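Local structure of beta sliding clamp (Caulobacter crescentus, 5WCE) at residues Asp281-Ile286 and Ala315-Glu320; Ile268-Asn273 and Gly346-Phe351. The protein forms a ring-shaped head-to-tail homodimer around DNA and probably tethers DNA polymerases and other proteins to it, making replication processive. One frame throughout, in Å; residues are numbered along the deposited sequence.

Contact 1 of 2, residues Asp281-Ile286 and Ala315-Glu320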
ATOM      1  N   ASP A 281      20.955  -8.727   2.515  1.00 22.98           N
ATOM      2  CA  ASP A 281      19.619  -8.800   1.962  1.00 25.77           C
ATOM      3  C   ASP A 281      19.423 -10.052   1.093  1.00 25.52           C
ATOM      4  O   ASP A 281      18.411 -10.760   1.242  1.00 25.83           O
ATOM      5  CB  ASP A 281      19.361  -7.511   1.179  1.00 28.11           C
ATOM      6  CG  ASP A 281      17.925  -7.371   0.721  1.00 32.56           C
ATOM      7  OD1 ASP A 281      17.027  -7.885   1.387  1.00 37.55           O
ATOM      8  OD2 ASP A 281      17.728  -6.767  -0.343  1.00 34.53           O
ATOM      9  N   ARG A 282      20.397 -10.376   0.242  1.00 24.79           N
ATOM     10  CA  ARG A 282      20.342 -11.611  -0.523  1.00 26.06           C
ATOM     11  C   ARG A 282      20.200 -12.869   0.318  1.00 26.26           C
ATOM     12  O   ARG A 282      19.267 -13.669   0.112  1.00 24.85           O
ATOM     13  CB  ARG A 282      21.574 -11.797  -1.413  1.00 27.03           C
ATOM     14  CG  ARG A 282      21.419 -11.276  -2.789  1.00 28.49           C
ATOM     15  CD  ARG A 282      22.550 -11.727  -3.666  1.00 28.55           C
ATOM     16  NE  ARG A 282      23.783 -11.035  -3.291  1.00 27.40           N
ATOM     17  CZ  ARG A 282      24.113  -9.792  -3.632  1.00 27.20           C
ATOM     18  NH1 ARG A 282      23.306  -9.040  -4.373  1.00 27.87           N
ATOM     19  NH2 ARG A 282      25.283  -9.303  -3.216  1.00 27.16           N
ATOM     20  N   VAL A 283      21.144 -13.072   1.256  1.00 25.28           N
ATOM     21  CA  VAL A 283      21.151 -14.320   2.025  1.00 25.91           C
ATOM     22  C   VAL A 283      19.926 -14.420   2.927  1.00 27.00           C
ATOM     23  O   VAL A 283      19.452 -15.530   3.164  1.00 29.52           O
ATOM     24  CB  VAL A 283      22.449 -14.534   2.806  1.00 24.97           C
ATOM     25  CG1 VAL A 283      23.610 -14.715   1.846  1.00 25.93           C
ATOM     26  CG2 VAL A 283      22.729 -13.426   3.783  1.00 23.82           C
ATOM     27  N   ALA A 284      19.391 -13.288   3.377  1.00 26.33           N
ATOM     28  CA  ALA A 284      18.184 -13.282   4.213  1.00 28.01           C
ATOM     29  C   ALA A 284      16.880 -13.668   3.464  1.00 29.85           C
ATOM     30  O   ALA A 284      15.906 -14.070   4.084  1.00 29.09           O
ATOM     31  CB  ALA A 284      18.000 -11.925   4.870  1.00 27.09           C
ATOM     32  N   THR A 285      16.911 -13.521   2.152  1.00 31.25           N
ATOM     33  CA  THR A 285      15.856 -13.979   1.288  1.00 35.31           C
ATOM     34  C   THR A 285      15.459 -15.406   1.395  1.00 37.64           C
ATOM     35  O   THR A 285      14.340 -15.710   0.951  1.00 36.36           O
ATOM     36  CB  THR A 285      16.218 -13.828  -0.192  1.00 35.93           C
ATOM     37  OG1 THR A 285      16.668 -12.495  -0.397  1.00 39.14           O
ATOM     38  CG2 THR A 285      15.006 -14.001  -1.090  1.00 39.92           C
ATOM     39  N   ILE A 286      16.313 -16.309   1.853  1.00 38.48           N
ATOM     40  CA  ILE A 286      15.820 -17.718   1.943  1.00 41.52           C
ATOM     41  C   ILE A 286      14.759 -17.863   3.044  1.00 42.01           C
ATOM     42  O   ILE A 286      14.143 -18.921   3.086  1.00 41.98           O
ATOM     43  CB  ILE A 286      16.837 -18.910   2.113  1.00 43.24           C
ATOM     44  CG1 ILE A 286      17.871 -18.614   3.117  1.00 43.02           C
ATOM     45  CG2 ILE A 286      17.396 -19.468   0.787  1.00 45.77           C
ATOM     46  CD1 ILE A 286      17.365 -18.174   4.433  1.00 42.08           C
ATOM     47  N   ALA A 315      21.508 -20.194   2.771  1.00 29.34           N
ATOM     48  CA  ALA A 315      22.126 -19.197   1.884  1.00 28.69           C
ATOM     49  C   ALA A 315      23.434 -18.714   2.435  1.00 28.30           C
ATOM     50  O   ALA A 315      23.488 -18.284   3.616  1.00 27.57           O
ATOM     51  CB  ALA A 315      21.203 -18.021   1.709  1.00 29.24           C
ATOM     52  N   VAL A 316      24.488 -18.772   1.619  1.00 27.82           N
ATOM     53  CA  VAL A 316      25.812 -18.269   1.971  1.00 27.27           C
ATOM     54  C   VAL A 316      26.336 -17.254   0.968  1.00 27.03           C
ATOM     55  O   VAL A 316      26.240 -17.490  -0.257  1.00 26.17           O
ATOM     56  CB  VAL A 316      26.791 -19.426   2.030  1.00 28.47           C
ATOM     57  CG1 VAL A 316      28.171 -19.016   2.501  1.00 27.87           C
ATOM     58  CG2 VAL A 316      26.234 -20.468   2.964  1.00 30.55           C
ATOM     59  N   GLU A 317      26.981 -16.196   1.474  1.00 25.28           N
ATOM     60  CA  GLU A 317      27.725 -15.262   0.620  1.00 25.63           C
ATOM     61  C   GLU A 317      28.982 -14.754   1.280  1.00 26.04           C
ATOM     62  O   GLU A 317      28.944 -14.390   2.473  1.00 24.04           O
ATOM     63  CB  GLU A 317      26.835 -14.088   0.151  1.00 25.62           C
ATOM     64  CG  GLU A 317      27.543 -13.096  -0.743  1.00 25.95           C
ATOM     65  CD  GLU A 317      26.614 -12.248  -1.564  1.00 28.26           C
ATOM     66  OE1 GLU A 317      25.388 -12.498  -1.578  1.00 28.67           O
ATOM     67  OE2 GLU A 317      27.115 -11.317  -2.244  1.00 29.12           O
ATOM     68  N   GLU A 318      30.093 -14.739   0.522  1.00 26.46           N
ATOM     69  CA  GLU A 318      31.358 -14.144   1.018  1.00 25.93           C
ATOM     70  C   GLU A 318      31.463 -12.702   0.556  1.00 23.94           C
ATOM     71  O   GLU A 318      31.135 -12.366  -0.586  1.00 23.31           O
ATOM     72  CB  GLU A 318      32.564 -14.905   0.533  1.00 29.20           C
ATOM     73  CG  GLU A 318      32.495 -16.384   0.843  1.00 32.86           C
ATOM     74  CD  GLU A 318      33.618 -17.198   0.217  1.00 36.57           C
ATOM     75  OE1 GLU A 318      34.300 -16.700  -0.707  1.00 39.68           O
ATOM     76  OE2 GLU A 318      33.794 -18.354   0.661  1.00 39.75           O
ATOM     77  N   VAL A 319      31.876 -11.845   1.479  1.00 23.41           N
ATOM     78  CA  VAL A 319      32.100 -10.412   1.210  1.00 23.20           C
ATOM     79  C   VAL A 319      33.513 -10.064   1.682  1.00 22.48           C
ATOM     80  O   VAL A 319      33.886 -10.362   2.820  1.00 20.33           O
ATOM     81  CB  VAL A 319      31.089  -9.522   1.946  1.00 24.07           C
ATOM     82  CG1 VAL A 319      31.392  -8.053   1.624  1.00 24.28           C
ATOM     83  CG2 VAL A 319      29.657  -9.879   1.530  1.00 25.04           C
ATOM     84  N   GLU A 320      34.301  -9.486   0.786  1.00 23.57           N
ATOM     85  CA  GLU A 320      35.647  -9.003   1.142  1.00 25.55           C
ATOM     86  C   GLU A 320      35.520  -7.764   2.068  1.00 23.08           C
ATOM     87  O   GLU A 320      34.678  -6.906   1.857  1.00 23.02           O
ATOM     88  CB  GLU A 320      36.492  -8.699  -0.125  1.00 28.91           C
ATOM     89  CG  GLU A 320      36.494  -9.896  -1.106  1.00 33.99           C
ATOM     90  CD  GLU A 320      36.995 -11.176  -0.416  1.00 38.46           C
ATOM     91  OE1 GLU A 320      38.024 -11.066   0.314  1.00 45.56           O
ATOM     92  OE2 GLU A 320      36.364 -12.283  -0.541  1.00 40.70           O
TER

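Contact 2 of 2, residues Ile268-Asn273 and Gly346-Phe351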
ATOM      1  N   ILE A 268      38.317  -4.010  14.878  1.00 22.64           N
ATOM      2  CA  ILE A 268      37.751  -2.990  14.024  1.00 23.22           C
ATOM      3  C   ILE A 268      37.804  -3.484  12.613  1.00 22.06           C
ATOM      4  O   ILE A 268      38.831  -3.950  12.176  1.00 20.18           O
ATOM      5  CB  ILE A 268      38.482  -1.655  14.192  1.00 25.27           C
ATOM      6  CG1 ILE A 268      38.374  -1.234  15.682  1.00 26.93           C
ATOM      7  CG2 ILE A 268      37.893  -0.613  13.238  1.00 25.70           C
ATOM      8  CD1 ILE A 268      39.075   0.031  16.060  1.00 28.32           C
ATOM      9  N   LEU A 269      36.681  -3.327  11.908  1.00 21.11           N
ATOM     10  CA  LEU A 269      36.526  -3.798  10.561  1.00 21.74           C
ATOM     11  C   LEU A 269      35.821  -2.705   9.734  1.00 20.70           C
ATOM     12  O   LEU A 269      34.854  -2.136  10.191  1.00 19.27           O
ATOM     13  CB  LEU A 269      35.661  -5.061  10.703  1.00 23.18           C
ATOM     14  CG  LEU A 269      35.149  -5.874   9.564  1.00 23.26           C
ATOM     15  CD1 LEU A 269      34.832  -7.263  10.124  1.00 22.18           C
ATOM     16  CD2 LEU A 269      33.968  -5.185   8.849  1.00 22.22           C
ATOM     17  N   THR A 270      36.286  -2.462   8.533  1.00 20.57           N
ATOM     18  CA  THR A 270      35.644  -1.533   7.608  1.00 21.48           C
ATOM     19  C   THR A 270      35.222  -2.269   6.347  1.00 21.24           C
ATOM     20  O   THR A 270      35.912  -3.198   5.845  1.00 20.75           O
ATOM     21  CB  THR A 270      36.568  -0.351   7.246  1.00 23.60           C
ATOM     22  OG1 THR A 270      36.996   0.314   8.442  1.00 25.72           O
ATOM     23  CG2 THR A 270      35.806   0.687   6.456  1.00 25.36           C
ATOM     24  N   LEU A 271      34.071  -1.874   5.818  1.00 19.89           N
ATOM     25  CA  LEU A 271      33.557  -2.534   4.646  1.00 20.38           C
ATOM     26  C   LEU A 271      32.790  -1.570   3.724  1.00 20.83           C
ATOM     27  O   LEU A 271      32.393  -0.436   4.121  1.00 19.59           O
ATOM     28  CB  LEU A 271      32.737  -3.744   5.068  1.00 19.89           C
ATOM     29  CG  LEU A 271      31.532  -3.566   6.026  1.00 18.42           C
ATOM     30  CD1 LEU A 271      30.368  -2.793   5.362  1.00 18.65           C
ATOM     31  CD2 LEU A 271      31.020  -4.902   6.523  1.00 18.90           C
ATOM     32  N   ASP A 272      32.577  -2.051   2.509  1.00 21.64           N
ATOM     33  CA  ASP A 272      31.720  -1.399   1.520  1.00 23.30           C
ATOM     34  C   ASP A 272      30.268  -1.641   1.917  1.00 23.19           C
ATOM     35  O   ASP A 272      29.740  -2.752   1.780  1.00 22.25           O
ATOM     36  CB  ASP A 272      32.032  -1.959   0.120  1.00 24.58           C
ATOM     37  CG  ASP A 272      31.210  -1.344  -0.963  1.00 25.39           C
ATOM     38  OD1 ASP A 272      30.057  -1.009  -0.812  1.00 24.51           O
ATOM     39  OD2 ASP A 272      31.717  -1.285  -2.077  1.00 30.25           O
ATOM     40  N   ASN A 273      29.617  -0.585   2.406  1.00 23.88           N
ATOM     41  CA  ASN A 273      28.306  -0.687   3.030  1.00 24.04           C
ATOM     42  C   ASN A 273      27.245  -1.134   2.057  1.00 25.77           C
ATOM     43  O   ASN A 273      26.383  -1.952   2.403  1.00 24.65           O
ATOM     44  CB  ASN A 273      27.907   0.647   3.637  1.00 24.45           C
ATOM     45  CG  ASN A 273      26.593   0.595   4.380  1.00 23.60           C
ATOM     46  OD1 ASN A 273      26.510  -0.050   5.430  1.00 24.77           O
ATOM     47  ND2 ASN A 273      25.557   1.313   3.868  1.00 23.84           N
ATOM     48  N   GLY A 346      27.598   7.310   3.610  1.00 27.00           N
ATOM     49  CA  GLY A 346      28.623   7.232   2.574  1.00 28.48           C
ATOM     50  C   GLY A 346      28.924   5.811   2.161  1.00 27.91           C
ATOM     51  O   GLY A 346      28.231   4.909   2.567  1.00 27.27           O
ATOM     52  N   PRO A 347      30.039   5.601   1.453  1.00 29.06           N
ATOM     53  CA  PRO A 347      30.261   4.254   0.932  1.00 28.00           C
ATOM     54  C   PRO A 347      30.751   3.227   1.961  1.00 26.91           C
ATOM     55  O   PRO A 347      30.528   2.051   1.744  1.00 25.60           O
ATOM     56  CB  PRO A 347      31.293   4.459  -0.178  1.00 29.77           C
ATOM     57  CG  PRO A 347      31.998   5.718   0.193  1.00 31.58           C
ATOM     58  CD  PRO A 347      30.933   6.585   0.829  1.00 31.65           C
ATOM     59  N   GLN A 348      31.437   3.649   3.016  1.00 25.54           N
ATOM     60  CA  GLN A 348      31.905   2.698   4.023  1.00 26.14           C
ATOM     61  C   GLN A 348      31.117   2.683   5.320  1.00 22.62           C
ATOM     62  O   GLN A 348      30.535   3.672   5.730  1.00 22.35           O
ATOM     63  CB  GLN A 348      33.364   2.932   4.385  1.00 29.37           C
ATOM     64  CG  GLN A 348      34.274   3.111   3.195  1.00 34.20           C
ATOM     65  CD  GLN A 348      35.641   2.507   3.409  1.00 40.01           C
ATOM     66  OE1 GLN A 348      36.544   3.134   4.027  1.00 43.50           O
ATOM     67  NE2 GLN A 348      35.821   1.279   2.872  1.00 43.29           N
ATOM     68  N   ALA A 349      31.133   1.530   5.979  1.00 20.00           N
ATOM     69  CA  ALA A 349      30.675   1.437   7.336  1.00 19.34           C
ATOM     70  C   ALA A 349      31.821   0.817   8.122  1.00 18.69           C
ATOM     71  O   ALA A 349      32.572  -0.007   7.604  1.00 20.03           O
ATOM     72  CB  ALA A 349      29.415   0.613   7.459  1.00 18.36           C
ATOM     73  N   GLU A 350      31.950   1.255   9.349  1.00 19.19           N
ATOM     74  CA  GLU A 350      32.940   0.725  10.285  1.00 19.77           C
ATOM     75  C   GLU A 350      32.237   0.045  11.424  1.00 19.41           C
ATOM     76  O   GLU A 350      31.377   0.663  12.130  1.00 20.47           O
ATOM     77  CB  GLU A 350      33.863   1.832  10.823  1.00 20.91           C
ATOM     78  CG  GLU A 350      34.895   1.376  11.835  1.00 21.93           C
ATOM     79  CD  GLU A 350      35.761   2.530  12.353  1.00 23.20           C
ATOM     80  OE1 GLU A 350      36.110   3.390  11.572  1.00 25.50           O
ATOM     81  OE2 GLU A 350      36.046   2.617  13.570  1.00 24.48           O
ATOM     82  N   PHE A 351      32.646  -1.203  11.669  1.00 18.77           N
ATOM     83  CA  PHE A 351      32.124  -2.007  12.758  1.00 18.25           C
ATOM     84  C   PHE A 351      33.224  -2.222  13.784  1.00 19.38           C
ATOM     85  O   PHE A 351      34.398  -2.506  13.413  1.00 19.16           O
ATOM     86  CB  PHE A 351      31.695  -3.387  12.253  1.00 17.71           C
ATOM     87  CG  PHE A 351      30.457  -3.380  11.444  1.00 17.53           C
ATOM     88  CD1 PHE A 351      30.457  -2.818  10.133  1.00 18.73           C
ATOM     89  CD2 PHE A 351      29.299  -3.959  11.919  1.00 17.05           C
ATOM     90  CE1 PHE A 351      29.302  -2.858   9.362  1.00 18.61           C
ATOM     91  CE2 PHE A 351      28.156  -3.974  11.143  1.00 17.62           C
ATOM     92  CZ  PHE A 351      28.155  -3.381   9.893  1.00 17.37           C
TER
HETATM   93  O   HOH W   1      37.034   3.026   9.205  1.00 32.38           O
HETATM   94  O   HOH W   2      29.125   1.466  -0.301  1.00 34.81           O
HETATM   95  O   HOH W   3      26.188   3.151   1.796  1.00 35.48           O

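Contact 1 of 2, residues Asp281-Ile286 and Ala315-Glu320
Arg282, near the C-terminal end of helix 273-284, grips Glu317 of strand 314-320 side-on, a helix-on-sheet contact in the C-terminal domain of the sliding clamp. Two nitrogens take one carboxylate oxygen each. Arg282 NE lies 2.8 Å from Glu317 OE1, with an N-H...O angle of 172°; Glu317 OE1 offers its syn lone pair and lies in the plane of the guanidinium. The second bond, Arg282 NH2 to Glu317 OE2 at 2.9 Å, is more bent and reaches OE2 on its syn side but somewhat out of the carboxylate plane. With guanidinium and carboxylate planes only 24° apart, the pair is nearly coplanar, and the double grip fixes the rotation of both groups. Glu317 reaches the arginine through an extended chain, CG anti to the backbone N, whereas Arg282 bends at chi3 (-71°) to present its NE edge.

Beside the ion pair the packing is apolar. Val283 CG1 rests 3.7 Å from Glu317 CB, against the aliphatic root of the acid, and Ile286 CG1 comes equally near Ala315 CB. Val307 of the adjoining strand 302-308 touches both Val283 and Ile286, and Ala279, earlier on the helix, packs on Glu317.

The next shell belongs to the second subunit of the ring. Residues Ala315, Val316 and Glu317 pair antiparallel with one of its strands, which carries the sheet across the interface, while Arg282 NH1 donates to the backbone oxygen of Lys87 of that subunit. The arginine therefore links the helix, the strand that is outermost within its chain and the neighbouring subunit, and its buried charge is probably balanced by Glu317. At the other end of the contact the small methyl of Ala315 permits a close approach: its CB sits 3.4 Å from Val283 O.

Contact 2 of 2, residues Ile268-Asn273 and Gly346-Phe351
Leu271 holds CG between its backbone N and carbonyl carbon (chi1 57°), which brings CD2 to 3.9 Å from CE1 of Phe351, whose own CG stands anti to the carbonyl carbon (chi1 -72°). Ala349 CB lies on the same sheet face, 4.1 Å from Leu271 CD1.

The backbones form an antiparallel pair, the strand axes 4.7 Å apart and 160° between directions. Leu269 with Phe351 and Leu271 with Ala349 are the hydrogen-bonded pairs; Phe351 N to Leu269 O, at 2.8 Å, is the shortest of their four bonds. A fifth bond, Asn273 N to Pro347 O at 2.9 Å, continues the pairing to the first residue of helix 273-284, where Asp272 is the N-cap and its OD1 accepts from Leu275 N.

Thr270 and Glu350 face the other way as a non-hydrogen-bonded pair; one water joins Thr270 OG1 to Glu350 OE1, while Glu350 OE2 forms a salt bridge with Arg352. Asn273 ND2 donates to Cys341 O and to a water bound by Gly346 O. Its OD1, 3.6 Å from Ala349 CB, is buried without a polar partner, so the amide is anchored through its nitrogen alone.

Followed from the N terminus, the first strand of the C-terminal domain's fold, 267-272, is the first half of contact 2; it passes directly into helix 273-284, whose last turn and the residues after it supply the first half of contact 1. Strands 293-299 and 302-308 follow before strand 314-320 closes contact 1. Only after strand 328-333 and helix 334-343 does strand 348-353 return to close contact 2, so contact 1 is nested within the loop of contact 2. The centres lie about 17 Å apart and the nearest atoms about 5 Å, without touching. Contact 2 joins the outermost strand to the eight-stranded sheet shared with the central domain; contact 1 ties the following helix to the four-stranded sheet at the subunit interface.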